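Local structure of LysR family transcriptional regulator (Vibrio vulnificus, 5B7H) at residues P24-F29 with V68-L73; D52-L57 with E122-E127; S131-T136 with Q188-D193. The protein probably acts as a DNA-binding transcription regulator of the LysR family responding to hydrogen peroxide, this chain being its regulatory domain. The protein carries 1 engineered substitution. All blocks are in the same frame, centred on the assembly; numbering follows the deposited sequence. Where two conformers were deposited one is given.

Interaction 1: residues P24-F29 with V68-L73; sequences PTIAPF and VLILAL. With SO4 (sulfate ion), chain C.
Where the loop before helix 27-41 meets the mixed sheet of the periplasmic-binding-protein-like regulatory domain, Ile26 lies against Ile70 and Ala72 of strand 68-73. Its CD1 stands over the face of the peptide joining Leu71 to Ala72, 3.7 Å from Ala72 N. The longer branch reaches that far because CG1 sits anti to the carbonyl carbon (chi1 -62°) and the chain then runs extended (chi2 175°). The shorter branch meets the strand further back, with Ile26 CG2 4.2 Å from Ile70 CG2. Leu71, between the two touched side chains, points away from this loop and packs on Leu57 of helix 54-62. On the backbone side of the same residue, Ile26 O accepts from Phe29 N in the first turn of the following helix. One residue earlier the chemistry changes: Thr25 grips sulfate O3 twice, from Thr25 N (2.9 Å) and from Thr25 OG1 (2.7 Å), and the same hydroxyl is bonded to Arg192. The loop therefore has two roles in two consecutive residues. Ile26 holds to the sheet by apolar packing with no hydrogen bond across, while Thr25 turns its polar atoms to an anion, which probably came from the crystallisation liquor.

Interaction 2: residues D52-L57 with E122-E127; sequences DTTTNL and EHSLTE. Engineered in segment 122-127: Ser124 (natural residue Cys). With SO4 (sulfate ion), chain C.
Thr53 and Glu122 face each other at the surface, between the starts of two helices, the glutamate side chain crossing that of the threonine at a slant. Glu122 OE1 stops 3.7 Å from Thr53 OG1, with no hydrogen bond between them. The glutamate is folded by its bend at chi2 (-68°), which brings OE1 back towards its own carbonyl, and water 3 donates to both Glu122 OE1 and Glu122 O while accepting from Thr55 N. Thr53 OG1 is already used as the N-cap of helix 54-62, accepting from Asn56 N (3.1 Å). Its chi1 of 74° tucks the hydroxyl between the backbone N and carbonyl carbon, where that N-H can reach it. Asp52 braces the cap: Asp52 OD2 receives Thr53 N and Asn56 ND2 from the same face of its carboxylate, the latter at 3.0 Å from above the plane. Two helix starts thus confront each other, 54-62 and 124-132, with water between. Water 2 accepts from Thr54 N and donates to Glu122 O. The second start holds the sulfate: Ser124 N (2.8 Å) and Ser124 OG (2.9 Å) both donate to sulfate O1, and Leu125 N donates to sulfate O2 in a fairly straight bond (164°). His123 meets the anion at the edge of its ring, with a short 2.5 Å from His123 ND1 to sulfate O4. Ser124 is an engineered replacement for cysteine, at a position that probably corresponds to the peroxide-sensing cysteine of OxyR proteins. Its CB comes within 4.1 Å of Thr54 OG1, and water 1 lies between the two hydroxyls, its bond to Ser124 OG weak.

Interaction 3: residues S131-T136 with Q188-D193; sequences SACKLT and QQAYRD
Ala132, in the last turn of helix 124-132, sets its methyl against Ala190 and Tyr191: Ala132 CB is 3.9 Å from Ala190 CB and 3.7 Å from Tyr191 O. Its carbonyl faces the same neighbour, with Ala132 O only 3.4 Å from Ala190 CB. That oxygen also takes a water hydrogen bond (2.8 Å from Ala132 O to water 4), and the same water donates to Gln188 O, so a water bridge joins the helix end to the backbone of 188-193. Cys133 follows, buried. With its sulfur anti to the carbonyl carbon (chi1 -56°), Cys133 SG reaches Ala190 CB at 3.7 Å, and the side chain also packs on Phe90 and Phe164. Ala190 is therefore met by a methyl, a carbonyl and a thiol, all through its single CB. Lys134 then leaves the helix with positive phi (66°). Beyond it, Leu135 is buried against Tyr108, Val116 and Phe164, and the Tyr108 hydroxyl bonds Cys133 O. The helix thus ends in a Schellman motif, its final turn packed by small side chains against strand 180-198, which lies beside strand 81-95 in the mixed sheet, an alpha/beta layering of the LysR regulatory domain.

Interactions 1 and 2 lie side by side, their centres about 9 Å apart, and share the sulfate, which is bonded by Thr25 and by residues 123-125 at the start of helix 124-132. Their segments alternate along the chain, and the four elements pack together, Leu71 on Leu57 and Ala72 on Ser124. Interaction 3 follows later in sequence, with its centre about 18 Å from interaction 1 and 17 Å from interaction 2. It takes up the far end of helix 124-132 and reaches strand 180-198, the sheet neighbour of strand 68-73. Arg192 of that strand hydrogen-bonds Thr25, and Leu73 pairs with Asp193, which ties interaction 3 to interaction 1 within the regulatory domain.

Interaction 1: residues P24-F29 with V68-L73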
ATOM      1  N   PRO A  24      -1.885   0.265  -7.761  1.00  7.08           N
ATOM      2  CA  PRO A  24      -1.816   0.437  -6.303  1.00  8.21           C
ATOM      3  C   PRO A  24      -3.065   1.015  -5.648  1.00  8.01           C
ATOM      4  O   PRO A  24      -3.249   0.756  -4.461  1.00 10.11           O
ATOM      5  CB  PRO A  24      -0.619   1.381  -6.115  1.00  9.91           C
ATOM      6  CG  PRO A  24       0.220   1.123  -7.308  1.00  9.08           C
ATOM      7  CD  PRO A  24      -0.758   0.918  -8.444  1.00  9.64           C
ATOM      8  N   THR A  25      -3.894   1.823  -6.334  1.00  7.46           N
ATOM      9  CA  THR A  25      -5.100   2.369  -5.679  1.00  6.38           C
ATOM     10  C   THR A  25      -6.316   1.470  -5.849  1.00  7.05           C
ATOM     11  O   THR A  25      -7.439   1.885  -5.500  1.00  8.66           O
ATOM     12  CB  THR A  25      -5.413   3.792  -6.168  1.00  8.94           C
ATOM     13  OG1 THR A  25      -5.689   3.806  -7.578  1.00  9.13           O
ATOM     14  CG2 THR A  25      -4.237   4.729  -5.848  1.00  8.33           C
ATOM     15  N   ILE A  26      -6.146   0.264  -6.407  1.00  7.32           N
ATOM     16  CA  ILE A  26      -7.196  -0.746  -6.431  1.00  6.47           C
ATOM     17  C   ILE A  26      -6.773  -1.981  -5.651  1.00  8.44           C
ATOM     18  O   ILE A  26      -7.551  -2.510  -4.849  1.00  8.03           O
ATOM     19  CB  ILE A  26      -7.582  -1.137  -7.883  1.00  6.45           C
ATOM     20  CG1 ILE A  26      -8.136   0.070  -8.656  1.00  7.51           C
ATOM     21  CG2 ILE A  26      -8.593  -2.294  -7.847  1.00  7.26           C
ATOM     22  CD1 ILE A  26      -8.413  -0.283 -10.131  1.00  9.19           C
ATOM     23  N   ALA A  27      -5.527  -2.429  -5.847  1.00  9.32           N
ATOM     24  CA  ALA A  27      -5.090  -3.744  -5.358  1.00  7.76           C
ATOM     25  C   ALA A  27      -5.342  -3.993  -3.873  1.00  7.96           C
ATOM     26  O   ALA A  27      -5.859  -5.079  -3.546  1.00 10.43           O
ATOM     27  CB  ALA A  27      -3.614  -3.972  -5.703  1.00 10.20           C
ATOM     28  N   PRO A  28      -5.027  -3.069  -2.956  1.00  8.62           N
ATOM     29  CA  PRO A  28      -5.198  -3.373  -1.522  1.00  8.90           C
ATOM     30  C   PRO A  28      -6.651  -3.546  -1.138  1.00 12.36           C
ATOM     31  O   PRO A  28      -6.902  -4.029  -0.038  1.00 14.37           O
ATOM     32  CB  PRO A  28      -4.624  -2.144  -0.814  1.00  9.42           C
ATOM     33  CG  PRO A  28      -3.803  -1.434  -1.838  1.00 16.85           C
ATOM     34  CD  PRO A  28      -4.476  -1.718  -3.171  1.00 10.44           C
ATOM     35  N   PHE A  29      -7.595  -3.067  -1.956  1.00  8.81           N
ATOM     36  CA  PHE A  29      -8.998  -3.007  -1.555  1.00  8.69           C
ATOM     37  C   PHE A  29      -9.761  -4.114  -2.276  1.00 10.30           C
ATOM     38  O   PHE A  29     -10.089  -5.145  -1.671  1.00 13.91           O
ATOM     39  CB  PHE A  29      -9.503  -1.595  -1.867  1.00  9.75           C
ATOM     40  CG  PHE A  29      -8.506  -0.496  -1.447  1.00 10.45           C
ATOM     41  CD1 PHE A  29      -8.118  -0.357  -0.102  1.00  9.70           C
ATOM     42  CD2 PHE A  29      -7.939   0.330  -2.396  1.00 11.49           C
ATOM     43  CE1 PHE A  29      -7.207   0.625   0.287  1.00 10.56           C
ATOM     44  CE2 PHE A  29      -7.029   1.308  -2.027  1.00 13.37           C
ATOM     45  CZ  PHE A  29      -6.650   1.452  -0.677  1.00 13.99           C
ATOM     46  N   VAL A  68      -3.871 -10.891 -17.319  1.00  8.24           N
ATOM     47  CA  VAL A  68      -4.983  -9.957 -17.302  1.00  8.79           C
ATOM     48  C   VAL A  68      -4.676  -8.903 -16.256  1.00  9.03           C
ATOM     49  O   VAL A  68      -3.948  -9.160 -15.283  1.00  8.43           O
ATOM     50  CB  VAL A  68      -6.313 -10.704 -17.005  1.00  9.30           C
ATOM     51  CG1 VAL A  68      -6.267 -11.382 -15.602  1.00 11.00           C
ATOM     52  CG2 VAL A  68      -7.550  -9.841 -17.148  1.00  9.41           C
ATOM     53  N   LEU A  69      -5.215  -7.714 -16.454  1.00  7.55           N
ATOM     54  CA  LEU A  69      -5.042  -6.589 -15.543  1.00  7.27           C
ATOM     55  C   LEU A  69      -6.397  -6.125 -15.069  1.00  8.12           C
ATOM     56  O   LEU A  69      -7.388  -6.201 -15.804  1.00  7.24           O
ATOM     57  CB  LEU A  69      -4.379  -5.374 -16.236  1.00  7.43           C
ATOM     58  CG  LEU A  69      -3.123  -5.689 -17.085  1.00  7.79           C
ATOM     59  CD1 LEU A  69      -2.645  -4.394 -17.793  1.00  9.29           C
ATOM     60  CD2 LEU A  69      -2.040  -6.310 -16.175  1.00  9.23           C
ATOM     61  N   ILE A  70      -6.428  -5.593 -13.854  1.00  6.84           N
ATOM     62  CA  ILE A  70      -7.536  -4.787 -13.356  1.00  7.56           C
ATOM     63  C   ILE A  70      -6.987  -3.376 -13.245  1.00  8.31           C
ATOM     64  O   ILE A  70      -6.052  -3.114 -12.450  1.00 10.13           O
ATOM     65  CB  ILE A  70      -8.114  -5.322 -12.035  1.00  7.34           C
ATOM     66  CG1 ILE A  70      -8.694  -6.735 -12.232  1.00  8.75           C
ATOM     67  CG2 ILE A  70      -9.142  -4.318 -11.522  1.00  8.88           C
ATOM     68  CD1 ILE A  70      -9.229  -7.430 -10.878  1.00 11.86           C
ATOM     69  N   LEU A  71      -7.543  -2.484 -14.057  1.00  8.05           N
ATOM     70  CA  LEU A  71      -7.082  -1.108 -14.161  1.00  8.16           C
ATOM     71  C   LEU A  71      -8.232  -0.166 -13.871  1.00  8.14           C
ATOM     72  O   LEU A  71      -9.406  -0.528 -13.946  1.00  9.47           O
ATOM     73  CB  LEU A  71      -6.589  -0.805 -15.603  1.00 10.48           C
ATOM     74  CG  LEU A  71      -5.381  -1.587 -16.159  1.00  8.22           C
ATOM     75  CD1 LEU A  71      -4.952  -1.049 -17.495  1.00 12.58           C
ATOM     76  CD2 LEU A  71      -4.221  -1.488 -15.179  1.00 11.31           C
ATOM     77  N   ALA A  72      -7.868   1.073 -13.542  1.00  8.02           N
ATOM     78  CA  ALA A  72      -8.803   2.196 -13.667  1.00  7.45           C
ATOM     79  C   ALA A  72      -8.763   2.739 -15.098  1.00  7.65           C
ATOM     80  O   ALA A  72      -7.686   2.926 -15.678  1.00  8.62           O
ATOM     81  CB  ALA A  72      -8.455   3.289 -12.647  1.00  9.10           C
ATOM     82  N   LEU A  73      -9.950   2.933 -15.680  1.00  9.46           N
ATOM     83  CA  LEU A  73     -10.071   3.396 -17.053  1.00 11.88           C
ATOM     84  C   LEU A  73     -10.761   4.759 -17.076  1.00 12.98           C
ATOM     85  O   LEU A  73     -11.520   5.090 -16.166  1.00 12.35           O
ATOM     86  CB  LEU A  73     -10.876   2.373 -17.874  1.00 11.70           C
ATOM     87  CG  LEU A  73     -10.218   0.986 -18.012  1.00 15.27           C
ATOM     88  CD1 LEU A  73     -11.185   0.138 -18.896  1.00 16.06           C
ATOM     89  CD2 LEU A  73      -8.812   0.981 -18.620  1.00 18.89           C
TER
HETATM   90  S   SO4 C 401      -2.536   4.451  -9.188  1.00 16.69           S
HETATM   91  O1  SO4 C 401      -2.443   4.320 -10.704  1.00 23.82           O
HETATM   92  O2  SO4 C 401      -3.127   5.788  -8.928  1.00 14.54           O
HETATM   93  O3  SO4 C 401      -3.333   3.338  -8.706  1.00 12.97           O
HETATM   94  O4  SO4 C 401      -1.199   4.366  -8.639  1.00 21.18           O

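Interaction 2: residues D52-L57 with E122-E127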
ATOM      1  N   ASP A  52       1.565  -2.892  -9.661  1.00  8.45           N
ATOM      2  CA  ASP A  52       2.525  -2.028 -10.360  1.00  8.93           C
ATOM      3  C   ASP A  52       1.720  -0.883 -10.967  1.00  7.92           C
ATOM      4  O   ASP A  52       0.485  -0.919 -10.972  1.00  9.03           O
ATOM      5  CB  ASP A  52       3.355  -2.772 -11.435  1.00 10.66           C
ATOM      6  CG  ASP A  52       4.784  -2.198 -11.636  1.00 13.78           C
ATOM      7  OD1 ASP A  52       5.649  -2.977 -12.136  1.00 16.20           O
ATOM      8  OD2 ASP A  52       5.047  -0.979 -11.325  1.00 14.87           O
ATOM      9  N   THR A  53       2.466   0.118 -11.482  1.00 11.44           N
ATOM     10  CA  THR A  53       1.906   1.287 -12.173  1.00 15.41           C
ATOM     11  C   THR A  53       1.225   0.841 -13.469  1.00  9.53           C
ATOM     12  O   THR A  53       1.622  -0.159 -14.060  1.00  9.52           O
ATOM     13  CB  THR A  53       3.077   2.242 -12.614  1.00 13.89           C
ATOM     14  OG1 THR A  53       3.856   1.736 -13.768  1.00 21.08           O
ATOM     15  CG2 THR A  53       3.956   2.478 -11.620  1.00 14.67           C
ATOM     16  N   THR A  54       0.275   1.661 -13.953  1.00  8.05           N
ATOM     17  CA  THR A  54      -0.432   1.336 -15.209  1.00  8.10           C
ATOM     18  C   THR A  54       0.529   1.050 -16.366  1.00  9.39           C
ATOM     19  O   THR A  54       0.405   0.026 -17.048  1.00 10.43           O
ATOM     20  CB  THR A  54      -1.399   2.467 -15.580  1.00  9.40           C
ATOM     21  OG1 THR A  54      -2.402   2.576 -14.584  1.00 11.56           O
ATOM     22  CG2 THR A  54      -2.096   2.203 -16.926  1.00 11.75           C
ATOM     23  N   THR A  55       1.495   1.936 -16.603  1.00  9.80           N
ATOM     24  CA  THR A  55       2.364   1.719 -17.740  1.00 11.13           C
ATOM     25  C   THR A  55       3.168   0.435 -17.593  1.00  9.85           C
ATOM     26  O   THR A  55       3.372  -0.293 -18.574  1.00 11.77           O
ATOM     27  CB  THR A  55       3.268   2.943 -17.934  1.00 14.54           C
ATOM     28  OG1 THR A  55       2.438   4.104 -18.138  1.00 18.79           O
ATOM     29  CG2 THR A  55       4.221   2.762 -19.126  1.00 20.92           C
ATOM     30  N   ASN A  56       3.684   0.160 -16.385  1.00  9.80           N
ATOM     31  CA  ASN A  56       4.462  -1.056 -16.177  1.00 13.31           C
ATOM     32  C   ASN A  56       3.597  -2.304 -16.346  1.00  9.55           C
ATOM     33  O   ASN A  56       4.049  -3.341 -16.874  1.00 11.38           O
ATOM     34  CB  ASN A  56       5.120  -1.028 -14.789  1.00 13.27           C
ATOM     35  CG  ASN A  56       6.297  -0.047 -14.725  1.00 18.65           C
ATOM     36  OD1 ASN A  56       6.849   0.332 -15.757  1.00 16.16           O
ATOM     37  ND2 ASN A  56       6.664   0.384 -13.508  1.00 20.25           N
ATOM     38  N   LEU A  57       2.343  -2.229 -15.882  1.00  8.52           N
ATOM     39  CA  LEU A  57       1.470  -3.391 -16.038  1.00 10.29           C
ATOM     40  C   LEU A  57       1.173  -3.647 -17.504  1.00  9.36           C
ATOM     41  O   LEU A  57       1.112  -4.810 -17.931  1.00  9.65           O
ATOM     42  CB  LEU A  57       0.148  -3.184 -15.294  1.00  8.15           C
ATOM     43  CG  LEU A  57       0.230  -3.168 -13.758  1.00  9.76           C
ATOM     44  CD1 LEU A  57      -1.146  -2.822 -13.169  1.00  8.98           C
ATOM     45  CD2 LEU A  57       0.730  -4.531 -13.270  1.00  8.97           C
ATOM     46  N   GLU A 122       2.635   9.127 -12.394  1.00 29.08           N
ATOM     47  CA  GLU A 122       2.593   7.684 -12.677  1.00 31.97           C
ATOM     48  C   GLU A 122       1.303   7.033 -12.166  1.00 28.84           C
ATOM     49  O   GLU A 122       0.944   5.938 -12.639  1.00 27.68           O
ATOM     50  CB  GLU A 122       3.830   6.954 -12.123  1.00 40.25           C
ATOM     51  CG  GLU A 122       5.082   7.147 -13.004  1.00 55.18           C
ATOM     52  CD  GLU A 122       4.945   6.458 -14.362  1.00 65.31           C
ATOM     53  OE1 GLU A 122       4.490   5.291 -14.385  1.00 67.95           O
ATOM     54  OE2 GLU A 122       5.268   7.085 -15.403  1.00 65.00           O
ATOM     55  N   HIS A 123       0.578   7.734 -11.281  1.00 18.10           N
ATOM     56  CA  HIS A 123      -0.657   7.269 -10.670  1.00 16.68           C
ATOM     57  C   HIS A 123      -1.881   7.751 -11.452  1.00 16.35           C
ATOM     58  O   HIS A 123      -2.132   8.961 -11.653  1.00 15.78           O
ATOM     59  CB  HIS A 123      -0.717   7.717  -9.216  1.00 13.93           C
ATOM     60  CG  HIS A 123       0.469   7.253  -8.420  1.00 18.16           C
ATOM     61  ND1 HIS A 123       0.536   6.015  -7.828  1.00 29.56           N
ATOM     62  CD2 HIS A 123       1.659   7.858  -8.187  1.00 28.01           C
ATOM     63  CE1 HIS A 123       1.723   5.882  -7.248  1.00 23.87           C
ATOM     64  NE2 HIS A 123       2.410   6.991  -7.446  1.00 25.66           N
ATOM     65  N   SER A 124      -2.653   6.788 -11.899  1.00 11.57           N
ATOM     66  CA  SER A 124      -3.884   7.120 -12.605  1.00 11.70           C
ATOM     67  C   SER A 124      -4.912   7.834 -11.724  1.00 10.70           C
ATOM     68  O   SER A 124      -5.778   8.550 -12.276  1.00 11.57           O
ATOM     69  CB  SER A 124      -4.488   5.848 -13.243  1.00 12.62           C
ATOM     70  OG  SER A 124      -4.900   4.980 -12.193  1.00 12.27           O
ATOM     71  N   LEU A 125      -4.849   7.671 -10.394  1.00  9.96           N
ATOM     72  CA  LEU A 125      -5.814   8.316  -9.509  1.00  9.22           C
ATOM     73  C   LEU A 125      -5.858   9.816  -9.736  1.00  9.21           C
ATOM     74  O   LEU A 125      -6.951  10.420  -9.764  1.00  9.98           O
ATOM     75  CB  LEU A 125      -5.514   7.983  -8.044  1.00  8.60           C
ATOM     76  CG  LEU A 125      -6.606   8.496  -7.084  1.00 12.08           C
ATOM     77  CD1 LEU A 125      -7.857   7.591  -7.245  1.00 15.98           C
ATOM     78  CD2 LEU A 125      -6.111   8.414  -5.664  1.00 11.34           C
ATOM     79  N   THR A 126      -4.681  10.429  -9.951  1.00 10.65           N
ATOM     80  CA  THR A 126      -4.653  11.884 -10.127  1.00 11.19           C
ATOM     81  C   THR A 126      -5.350  12.335 -11.407  1.00 11.88           C
ATOM     82  O   THR A 126      -6.205  13.224 -11.359  1.00 13.62           O
ATOM     83  CB  THR A 126      -3.210  12.332 -10.061  1.00 10.56           C
ATOM     84  OG1 THR A 126      -2.758  12.142  -8.717  1.00 10.97           O
ATOM     85  CG2 THR A 126      -3.092  13.824 -10.383  1.00 12.03           C
ATOM     86  N   GLU A 127      -5.044  11.707 -12.560  1.00 10.91           N
ATOM     87  CA  GLU A 127      -5.701  12.184 -13.783  1.00 16.11           C
ATOM     88  C   GLU A 127      -7.190  11.917 -13.734  1.00 12.96           C
ATOM     89  O   GLU A 127      -7.990  12.744 -14.173  1.00 13.67           O
ATOM     90  CB  GLU A 127      -5.113  11.539 -15.041  1.00 25.65           C
ATOM     91  CG  GLU A 127      -4.798  10.076 -14.886  1.00 45.07           C
ATOM     92  CD  GLU A 127      -4.020   9.493 -16.062  1.00 52.32           C
ATOM     93  OE1 GLU A 127      -4.351   9.827 -17.219  1.00 57.86           O
ATOM     94  OE2 GLU A 127      -3.049   8.737 -15.816  1.00 51.50           O
TER
HETATM   95  S   SO4 C 401      -2.536   4.451  -9.188  1.00 16.69           S
HETATM   96  O1  SO4 C 401      -2.443   4.320 -10.704  1.00 23.82           O
HETATM   97  O2  SO4 C 401      -3.127   5.788  -8.928  1.00 14.54           O
HETATM   98  O3  SO4 C 401      -3.333   3.338  -8.706  1.00 12.97           O
HETATM   99  O4  SO4 C 401      -1.199   4.366  -8.639  1.00 21.18           O
HETATM  100  O   HOH W   1      -5.229   2.463 -14.324  1.00 11.96           O
HETATM  101  O   HOH W   2      -1.055   3.839 -12.494  1.00 18.10           O
HETATM  102  O   HOH W   3       1.851   4.566 -15.115  1.00 14.89           O

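Interaction 3: residues S131-T136 with Q188-D193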
ATOM      1  N   SER A 131      -9.984  15.141 -13.432  0.55 14.35           N
ATOM      2  CA  SER A 131     -10.923  15.342 -14.530  0.55 15.66           C
ATOM      3  C   SER A 131     -12.363  15.073 -14.109  0.55 16.92           C
ATOM      4  O   SER A 131     -13.265  15.826 -14.482  0.55 17.94           O
ATOM      5  CB  SER A 131     -10.552  14.465 -15.721  0.55 17.69           C
ATOM      6  OG  SER A 131     -10.434  13.122 -15.327  0.55 18.89           O
ATOM      7  N   ALA A 132     -12.612  13.981 -13.381  1.00 13.68           N
ATOM      8  CA  ALA A 132     -13.982  13.631 -13.018  1.00 14.16           C
ATOM      9  C   ALA A 132     -14.566  14.638 -12.041  1.00 16.12           C
ATOM     10  O   ALA A 132     -15.771  14.921 -12.085  1.00 18.80           O
ATOM     11  CB  ALA A 132     -13.962  12.244 -12.357  1.00 16.61           C
ATOM     12  N   CYS A 133     -13.730  15.154 -11.131  1.00 15.13           N
ATOM     13  CA  CYS A 133     -14.184  16.105 -10.121  1.00 16.67           C
ATOM     14  C   CYS A 133     -13.976  17.547 -10.545  1.00 21.08           C
ATOM     15  O   CYS A 133     -14.263  18.457  -9.762  1.00 20.37           O
ATOM     16  CB  CYS A 133     -13.506  15.844  -8.761  1.00 15.85           C
ATOM     17  SG  CYS A 133     -13.764  14.166  -8.189  1.00 16.04           S
ATOM     18  N   LYS A 134     -13.507  17.775 -11.766  1.00 18.21           N
ATOM     19  CA  LYS A 134     -13.558  19.097 -12.387  1.00 21.04           C
ATOM     20  C   LYS A 134     -12.670  20.113 -11.680  1.00 20.97           C
ATOM     21  O   LYS A 134     -13.046  21.289 -11.547  1.00 23.22           O
ATOM     22  CB  LYS A 134     -15.004  19.618 -12.478  1.00 22.75           C
ATOM     23  CG  LYS A 134     -15.951  18.723 -13.280  1.00 28.97           C
ATOM     24  CD  LYS A 134     -15.362  18.503 -14.644  1.00 38.27           C
ATOM     25  CE  LYS A 134     -16.303  18.917 -15.784  1.00 52.68           C
ATOM     26  NZ  LYS A 134     -15.519  19.417 -16.983  1.00 51.50           N
ATOM     27  N   LEU A 135     -11.493  19.692 -11.232  1.00 18.40           N
ATOM     28  CA  LEU A 135     -10.538  20.620 -10.627  1.00 17.66           C
ATOM     29  C   LEU A 135      -9.741  21.242 -11.768  1.00 19.35           C
ATOM     30  O   LEU A 135      -8.835  20.617 -12.324  1.00 23.16           O
ATOM     31  CB  LEU A 135      -9.631  19.889  -9.622  1.00 16.05           C
ATOM     32  CG  LEU A 135      -8.486  20.724  -9.009  1.00 16.05           C
ATOM     33  CD1 LEU A 135      -9.108  22.002  -8.404  1.00 23.43           C
ATOM     34  CD2 LEU A 135      -7.734  19.915  -7.987  1.00 18.14           C
ATOM     35  N   THR A 136     -10.063  22.492 -12.115  1.00 19.65           N
ATOM     36  CA  THR A 136      -9.338  23.156 -13.179  1.00 23.12           C
ATOM     37  C   THR A 136      -8.383  24.231 -12.688  1.00 29.03           C
ATOM     38  O   THR A 136      -7.526  24.666 -13.461  1.00 30.33           O
ATOM     39  CB  THR A 136     -10.323  23.748 -14.190  1.00 22.72           C
ATOM     40  OG1 THR A 136     -11.128  24.723 -13.526  1.00 27.74           O
ATOM     41  CG2 THR A 136     -11.241  22.649 -14.726  1.00 30.75           C
ATOM     42  N   GLN A 188     -21.233  17.322 -10.158  1.00 66.28           N
ATOM     43  CA  GLN A 188     -21.908  16.064 -10.404  1.00 68.82           C
ATOM     44  C   GLN A 188     -21.256  14.958  -9.588  1.00 65.32           C
ATOM     45  O   GLN A 188     -20.155  15.106  -9.051  1.00 62.37           O
ATOM     46  CB  GLN A 188     -21.826  15.716 -11.890  1.00 76.30           C
ATOM     47  CG  GLN A 188     -22.878  16.389 -12.775  1.00 84.11           C
ATOM     48  CD  GLN A 188     -23.275  17.778 -12.288  1.00 92.33           C
ATOM     49  OE1 GLN A 188     -22.529  18.752 -12.456  1.00 95.25           O
ATOM     50  NE2 GLN A 188     -24.452  17.873 -11.674  1.00 92.93           N
ATOM     51  N   GLN A 189     -21.970  13.839  -9.479  1.00 62.94           N
ATOM     52  CA  GLN A 189     -21.370  12.638  -8.923  1.00 61.02           C
ATOM     53  C   GLN A 189     -20.249  12.192  -9.850  1.00 56.11           C
ATOM     54  O   GLN A 189     -20.435  12.073 -11.067  1.00 66.72           O
ATOM     55  CB  GLN A 189     -22.423  11.545  -8.770  1.00 67.61           C
ATOM     56  CG  GLN A 189     -23.185  11.646  -7.449  1.00 75.33           C
ATOM     57  CD  GLN A 189     -24.145  10.493  -7.227  1.00 80.96           C
ATOM     58  OE1 GLN A 189     -24.863  10.079  -8.143  1.00 83.09           O
ATOM     59  NE2 GLN A 189     -24.172   9.973  -6.002  1.00 81.28           N
ATOM     60  N   ALA A 190     -19.070  12.009  -9.281  1.00 33.11           N
ATOM     61  CA  ALA A 190     -17.865  11.717 -10.027  1.00 21.64           C
ATOM     62  C   ALA A 190     -17.318  10.364  -9.590  1.00 16.59           C
ATOM     63  O   ALA A 190     -17.503   9.938  -8.447  1.00 15.99           O
ATOM     64  CB  ALA A 190     -16.814  12.723  -9.706  1.00 19.94           C
ATOM     65  N   TYR A 191     -16.634   9.702 -10.513  1.00 15.56           N
ATOM     66  CA  TYR A 191     -16.252   8.311 -10.293  1.00 11.92           C
ATOM     67  C   TYR A 191     -15.170   7.966 -11.299  1.00 12.71           C
ATOM     68  O   TYR A 191     -14.924   8.714 -12.253  1.00 12.13           O
ATOM     69  CB  TYR A 191     -17.485   7.408 -10.470  1.00 14.03           C
ATOM     70  CG  TYR A 191     -18.047   7.394 -11.901  1.00 15.67           C
ATOM     71  CD1 TYR A 191     -19.093   8.239 -12.248  1.00 25.58           C
ATOM     72  CD2 TYR A 191     -17.521   6.565 -12.896  1.00 17.16           C
ATOM     73  CE1 TYR A 191     -19.591   8.250 -13.548  1.00 21.71           C
ATOM     74  CE2 TYR A 191     -18.027   6.566 -14.222  1.00 21.24           C
ATOM     75  CZ  TYR A 191     -19.061   7.413 -14.518  1.00 29.39           C
ATOM     76  OH  TYR A 191     -19.566   7.419 -15.807  1.00 35.05           O
ATOM     77  N   ARG A 192     -14.576   6.775 -11.121  1.00  9.03           N
ATOM     78  CA  ARG A 192     -13.674   6.184 -12.115  1.00  9.71           C
ATOM     79  C   ARG A 192     -14.255   4.837 -12.543  1.00 11.14           C
ATOM     80  O   ARG A 192     -14.838   4.103 -11.737  1.00 13.34           O
ATOM     81  CB  ARG A 192     -12.203   6.016 -11.624  1.00  9.66           C
ATOM     82  CG  ARG A 192     -12.113   5.165 -10.353  1.00  8.95           C
ATOM     83  CD  ARG A 192     -10.663   5.046  -9.933  1.00  9.10           C
ATOM     84  NE  ARG A 192     -10.618   4.242  -8.727  1.00  8.49           N
ATOM     85  CZ  ARG A 192      -9.497   3.774  -8.176  1.00  8.38           C
ATOM     86  NH1 ARG A 192      -8.311   4.021  -8.724  1.00  9.51           N
ATOM     87  NH2 ARG A 192      -9.560   3.030  -7.076  1.00  8.38           N
ATOM     88  N   ASP A 193     -14.127   4.510 -13.822  1.00  9.97           N
ATOM     89  CA  ASP A 193     -14.445   3.169 -14.301  1.00  7.95           C
ATOM     90  C   ASP A 193     -13.345   2.196 -13.890  1.00  9.80           C
ATOM     91  O   ASP A 193     -12.161   2.540 -13.830  1.00 10.73           O
ATOM     92  CB  ASP A 193     -14.519   3.151 -15.827  1.00 10.20           C
ATOM     93  CG  ASP A 193     -15.814   3.670 -16.383  1.00 20.04           C
ATOM     94  OD1 ASP A 193     -16.894   3.617 -15.726  1.00 16.73           O
ATOM     95  OD2 ASP A 193     -15.778   4.135 -17.564  1.00 21.75           O
TER
HETATM   96  O   HOH W   4     -17.990  16.188 -10.964  1.00 51.26           O